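Local coordinates for alcohol oxidase (Myceliophthora thermophila, PDB 6F74), which binds FAD and probably oxidises alcohol-type substrates with oxygen, as a VAO-type flavoprotein, at residues Asn143-His148 / Gly169-Trp174; Glu136-Thr141 / Gln264-Asp269. All blocks are in the same frame, centred on the assembly; numbering follows the deposited sequence.

How the contacts relate
Both contacts use the same helix, 135-147, and lie with their centres about 11 Å apart. In contact 1 the C-terminal part of the helix meets strand 171-174 of the mixed sheet; in contact 2 an earlier turn meets the end region of strand 260-266 in the antiparallel sheet. The pairing 143-148/169-174 is nested in the chain loop closed by 136-141/264-269. Lys146 NZ reaches Ala268 O at 2.7 Å, a probable hydrogen bond, and Leu173 CD2 packs on Ile138 CG2 at 3.9 Å. FAD is nearer to contact 2, about 8 Å from the Ile138 side chain, than to contact 1, about 13 Å from that of Leu171.

Contact 1. Residues Asn143-His148 / Gly169-Trp174; sequences NFAKQH and GGLELW
The backbone bond from Gln147 N to Asn143 O, 2.8 Å long, belongs to the helical turn that presents Phe144 and Ala145 to Leu171 of the strand. The next bond, from His148 N to Phe144 O, is 3.0 Å long and closes the last turn, after which His148 leaves helical geometry. Across the contact everything is apolar. Leu171 is extended toward the helix with CG anti to its backbone nitrogen (chi1 172°), and a chi2 of 54° turns the CD2 methyl to the Phe144 ring. CD2 stands 3.9 Å from Phe144 CD1, meeting the ring obliquely, and the two side chains cross at about a right angle. The same methyl lies 4.4 Å from Ala145 CB, so one branch of Leu171 touches both helix residues. One face of the Phe144 ring is taken up by His148 CD2, which sits 3.2 Å above the ring plane over its centre. Phe144 also stacks with Phe48 and meets the ring of Trp45, which joins this helix to helix 42-52. Glu172, pointing off the other side of the strand, forms a salt bridge with Arg98. Strand 171-174 runs between the parallel strands 128-131 and 152-155, and helix 135-147 connects those two while passing over it: a beta-alpha-beta crossover in the PCMH-type FAD-binding domain.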
loop_
_atom_site.group_PDB
_atom_site.type_symbol
_atom_site.label_atom_id
_atom_site.label_comp_id
_atom_site.label_asym_id
_atom_site.label_seq_id
_atom_site.Cartn_x
_atom_site.Cartn_y
_atom_site.Cartn_z
ATOM N N ASN A 143 23.502 -1.519 13.765
ATOM C CA ASN A 143 24.621 -2.208 14.406
ATOM C C ASN A 143 24.218 -2.960 15.684
ATOM O O ASN A 143 24.628 -4.104 15.881
ATOM C CB ASN A 143 25.777 -1.225 14.720
ATOM C CG ASN A 143 26.535 -0.763 13.483
ATOM O OD1 ASN A 143 26.298 -1.238 12.388
ATOM N ND2 ASN A 143 27.480 0.167 13.665
ATOM N N PHE A 144 23.436 -2.321 16.539
ATOM C CA PHE A 144 22.957 -2.952 17.775
ATOM C C PHE A 144 22.108 -4.213 17.466
ATOM O O PHE A 144 22.260 -5.219 18.126
ATOM C CB PHE A 144 22.184 -1.929 18.642
ATOM C CG PHE A 144 21.782 -2.437 20.000
ATOM C CD1 PHE A 144 20.651 -3.258 20.149
ATOM C CD2 PHE A 144 22.507 -2.099 21.128
ATOM C CE1 PHE A 144 20.266 -3.714 21.384
ATOM C CE2 PHE A 144 22.136 -2.568 22.373
ATOM C CZ PHE A 144 21.005 -3.373 22.503
ATOM N N ALA A 145 21.236 -4.156 16.460
ATOM C CA ALA A 145 20.381 -5.306 16.086
ATOM C C ALA A 145 21.229 -6.493 15.687
ATOM O O ALA A 145 21.009 -7.621 16.139
ATOM C CB ALA A 145 19.467 -4.937 14.931
ATOM N N LYS A 146 22.204 -6.223 14.817
ATOM C CA LYS A 146 23.132 -7.249 14.344
ATOM C C LYS A 146 24.012 -7.760 15.486
ATOM O O LYS A 146 24.213 -8.946 15.624
ATOM C CB LYS A 146 24.035 -6.705 13.216
ATOM C CG LYS A 146 23.336 -6.310 11.929
ATOM C CD LYS A 146 24.333 -6.091 10.796
ATOM C CE LYS A 146 25.262 -4.918 11.035
ATOM N NZ LYS A 146 26.249 -4.765 9.955
ATOM N N GLN A 147 24.513 -6.861 16.314
ATOM C CA GLN A 147 25.380 -7.247 17.416
ATOM C C GLN A 147 24.676 -8.179 18.413
ATOM O O GLN A 147 25.268 -9.206 18.811
ATOM C CB GLN A 147 25.891 -6.024 18.161
ATOM C CG GLN A 147 26.953 -6.380 19.212
ATOM C CD GLN A 147 27.421 -5.210 19.992
ATOM O OE1 GLN A 147 27.064 -4.083 19.704
ATOM N NE2 GLN A 147 28.274 -5.468 20.968
ATOM N N HIS A 148 23.429 -7.850 18.782
ATOM C CA HIS A 148 22.689 -8.660 19.731
ATOM C C HIS A 148 21.736 -9.667 19.090
ATOM O O HIS A 148 20.912 -10.269 19.789
ATOM C CB HIS A 148 21.996 -7.791 20.780
ATOM C CG HIS A 148 22.933 -6.892 21.522
ATOM N ND1 HIS A 148 23.688 -7.293 22.611
ATOM C CD2 HIS A 148 23.250 -5.594 21.302
ATOM C CE1 HIS A 148 24.407 -6.273 23.050
ATOM N NE2 HIS A 148 24.143 -5.220 22.293
ATOM N N GLY A 169 9.054 -9.596 18.925
ATOM C CA GLY A 169 10.302 -9.494 19.659
ATOM C C GLY A 169 11.362 -8.623 18.958
ATOM O O GLY A 169 12.551 -8.813 19.178
ATOM N N GLY A 170 10.899 -7.704 18.135
ATOM C CA GLY A 170 11.755 -6.955 17.244
ATOM C C GLY A 170 12.266 -5.668 17.831
ATOM O O GLY A 170 11.732 -5.167 18.817
ATOM N N LEU A 171 13.306 -5.135 17.206
ATOM C CA LEU A 171 13.777 -3.772 17.448
ATOM C C LEU A 171 13.375 -2.969 16.228
ATOM O O LEU A 171 13.849 -3.245 15.118
ATOM C CB LEU A 171 15.287 -3.753 17.651
ATOM C CG LEU A 171 15.989 -2.396 17.742
ATOM C CD1 LEU A 171 15.374 -1.484 18.821
ATOM C CD2 LEU A 171 17.455 -2.609 18.035
ATOM N N GLU A 172 12.486 -1.994 16.411
ATOM C CA GLU A 172 12.020 -1.189 15.292
ATOM C C GLU A 172 12.948 0.003 14.992
ATOM O O GLU A 172 13.228 0.816 15.854
ATOM C CB GLU A 172 10.602 -0.700 15.535
ATOM C CG GLU A 172 9.986 0.023 14.348
ATOM C CD GLU A 172 8.613 0.557 14.637
ATOM O OE1 GLU A 172 8.538 1.602 15.278
ATOM O OE2 GLU A 172 7.610 -0.045 14.182
ATOM N N LEU A 173 13.418 0.085 13.754
ATOM C CA LEU A 173 13.984 1.304 13.226
ATOM C C LEU A 173 12.839 2.150 12.731
ATOM O O LEU A 173 12.318 1.920 11.618
ATOM C CB LEU A 173 14.956 0.983 12.091
ATOM C CG LEU A 173 15.567 2.207 11.392
ATOM C CD1 LEU A 173 16.437 3.018 12.339
ATOM C CD2 LEU A 173 16.350 1.710 10.202
ATOM N N TRP A 174 12.429 3.113 13.550
ATOM C CA TRP A 174 11.328 4.040 13.201
ATOM C C TRP A 174 11.883 5.305 12.531
ATOM O O TRP A 174 12.606 6.088 13.144
ATOM C CB TRP A 174 10.569 4.392 14.472
ATOM C CG TRP A 174 9.262 5.097 14.285
ATOM C CD1 TRP A 174 8.378 4.969 13.231
ATOM C CD2 TRP A 174 8.670 6.021 15.188
ATOM N NE1 TRP A 174 7.282 5.776 13.438
ATOM C CE2 TRP A 174 7.432 6.428 14.634
ATOM C CE3 TRP A 174 9.051 6.535 16.425
ATOM C CZ2 TRP A 174 6.575 7.325 15.281
ATOM C CZ3 TRP A 174 8.204 7.440 17.072
ATOM C CH2 TRP A 174 6.978 7.824 16.487
#

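Contact 2. Residues Glu136-Thr141 / Gln264-Asp269; sequences EDITLT and QIMLAD
Met266 extends from its strand toward the helix as far as SD, then bends, so that the thioether end lies between Ile138 and Thr139, its side chain oblique to Ile138 and roughly perpendicular to Thr139. Chi1 (180°) and chi2 are extended, and chi3 (-49°) turns the CE methyl aside from the line of the chain. SD meets Ile138 CG2 at 3.8 Å, while CE lies 3.5 Å from Thr139 OG1. That oxygen is no polar partner of the methyl: its hydrogen bond goes to Arg135 O, one turn back in the helix, leaving the contact with Met266 a van der Waals one. CE is also 3.9 Å from Ile138 CG2, so the thioether end leans on both residues. An alanine here lacks the thioether arm, and Ile138 CG2 and the Thr139 side chain would probably be left facing a gap between helix and sheet. On another side of the helix, Asp137 O accepts two bonds, from Thr141 N and from Thr141 OG1 at 2.7 Å, which arrive from opposite faces of the carbonyl plane. Beyond the two segments, Ile138 packs on Ile296 and Leu298, and Met266 touches Ile272, so strands on both sides of 260-266 add to this apolar layer. The helix is thereby joined to the antiparallel sheet, consistent with the two subdomains of mixed helix and strand that hold FAD between them in PCMH-type flavoproteins.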
loop_
_atom_site.group_PDB
_atom_site.type_symbol
_atom_site.label_atom_id
_atom_site.label_comp_id
_atom_site.label_asym_id
_atom_site.label_seq_id
_atom_site.Cartn_x
_atom_site.Cartn_y
_atom_site.Cartn_z
ATOM N N GLU A 136 23.224 8.746 12.208
ATOM C CA GLU A 136 23.977 8.137 13.285
ATOM C C GLU A 136 23.001 7.222 14.060
ATOM O O GLU A 136 23.313 6.085 14.340
ATOM C CB GLU A 136 24.616 9.181 14.192
ATOM C CG GLU A 136 25.784 9.962 13.552
ATOM C CD GLU A 136 25.349 10.867 12.412
ATOM O OE1 GLU A 136 24.310 11.523 12.471
ATOM O OE2 GLU A 136 26.022 10.917 11.379
ATOM N N ASP A 137 21.811 7.735 14.366
ATOM C CA ASP A 137 20.739 6.931 14.963
ATOM C C ASP A 137 20.528 5.623 14.216
ATOM O O ASP A 137 20.446 4.555 14.819
ATOM C CB ASP A 137 19.400 7.675 14.961
ATOM C CG ASP A 137 19.399 8.902 15.866
ATOM O OD1 ASP A 137 20.268 9.026 16.727
ATOM O OD2 ASP A 137 18.486 9.749 15.718
ATOM N N ILE A 138 20.473 5.729 12.895
ATOM C CA ILE A 138 20.162 4.599 12.040
ATOM C C ILE A 138 21.331 3.610 12.068
ATOM O O ILE A 138 21.110 2.387 12.191
ATOM C CB ILE A 138 19.911 5.015 10.579
ATOM C CG1 ILE A 138 18.727 5.973 10.466
ATOM C CG2 ILE A 138 19.663 3.786 9.691
ATOM C CD1 ILE A 138 18.459 6.436 9.053
ATOM N N THR A 139 22.548 4.132 11.902
ATOM C CA THR A 139 23.751 3.306 11.956
ATOM C C THR A 139 23.807 2.530 13.297
ATOM O O THR A 139 24.065 1.326 13.301
ATOM C CB THR A 139 25.037 4.148 11.777
ATOM O OG1 THR A 139 25.098 4.650 10.436
ATOM C CG2 THR A 139 26.315 3.329 12.034
ATOM N N LEU A 140 23.565 3.226 14.405
ATOM C CA LEU A 140 23.646 2.611 15.727
ATOM C C LEU A 140 22.553 1.533 15.949
ATOM O O LEU A 140 22.798 0.510 16.605
ATOM C CB LEU A 140 23.567 3.668 16.840
ATOM C CG LEU A 140 24.747 4.628 17.015
ATOM C CD1 LEU A 140 24.323 5.890 17.759
ATOM C CD2 LEU A 140 25.910 3.934 17.740
ATOM N N THR A 141 21.373 1.764 15.379
ATOM C CA THR A 141 20.274 0.834 15.510
ATOM C C THR A 141 20.559 -0.421 14.709
ATOM O O THR A 141 20.473 -1.523 15.245
ATOM C CB THR A 141 18.949 1.482 15.102
ATOM O OG1 THR A 141 18.792 2.668 15.851
ATOM C CG2 THR A 141 17.741 0.535 15.345
ATOM N N GLN A 264 19.677 6.899 -2.076
ATOM C CA GLN A 264 20.751 6.612 -1.150
ATOM C C GLN A 264 20.195 5.544 -0.224
ATOM O O GLN A 264 19.064 5.656 0.246
ATOM C CB GLN A 264 21.134 7.849 -0.352
ATOM C CG GLN A 264 21.771 8.993 -1.150
ATOM C CD GLN A 264 23.082 8.602 -1.754
ATOM O OE1 GLN A 264 23.978 8.128 -1.070
ATOM N NE2 GLN A 264 23.213 8.793 -3.048
ATOM N N ILE A 265 20.998 4.497 -0.015
ATOM C CA ILE A 265 20.590 3.323 0.717
ATOM C C ILE A 265 21.724 2.862 1.613
ATOM O O ILE A 265 22.865 2.729 1.141
ATOM C CB ILE A 265 20.221 2.163 -0.230
ATOM C CG1 ILE A 265 19.087 2.583 -1.178
ATOM C CG2 ILE A 265 19.769 0.955 0.576
ATOM C CD1 ILE A 265 18.719 1.559 -2.229
ATOM N N MET A 266 21.402 2.614 2.884
ATOM C CA MET A 266 22.330 2.006 3.834
ATOM C C MET A 266 22.132 0.490 3.794
ATOM O O MET A 266 21.044 -0.033 4.079
ATOM C CB MET A 266 22.113 2.552 5.243
ATOM C CG MET A 266 23.055 1.951 6.293
ATOM S SD MET A 266 22.911 2.642 7.983
ATOM C CE MET A 266 22.981 4.388 7.636
ATOM N N LEU A 267 23.193 -0.212 3.423
ATOM C CA LEU A 267 23.132 -1.661 3.293
ATOM C C LEU A 267 23.225 -2.301 4.668
ATOM O O LEU A 267 23.571 -1.621 5.639
ATOM C CB LEU A 267 24.254 -2.165 2.371
ATOM C CG LEU A 267 24.358 -1.555 0.968
ATOM C CD1 LEU A 267 25.525 -2.151 0.197
ATOM C CD2 LEU A 267 23.078 -1.740 0.182
ATOM N N ALA A 268 22.913 -3.598 4.758
ATOM C CA ALA A 268 23.042 -4.359 6.011
ATOM C C ALA A 268 24.441 -4.259 6.628
ATOM O O ALA A 268 24.588 -4.270 7.854
ATOM C CB ALA A 268 22.697 -5.819 5.754
ATOM N N ASP A 269 25.461 -4.165 5.781
ATOM C CA ASP A 269 26.851 -3.994 6.242
ATOM C C ASP A 269 27.187 -2.574 6.694
ATOM O O ASP A 269 28.300 -2.310 7.087
ATOM C CB ASP A 269 27.838 -4.445 5.156
ATOM C CG ASP A 269 27.796 -3.551 3.894
ATOM O OD1 ASP A 269 27.240 -2.431 3.931
ATOM O OD2 ASP A 269 28.309 -3.974 2.848
#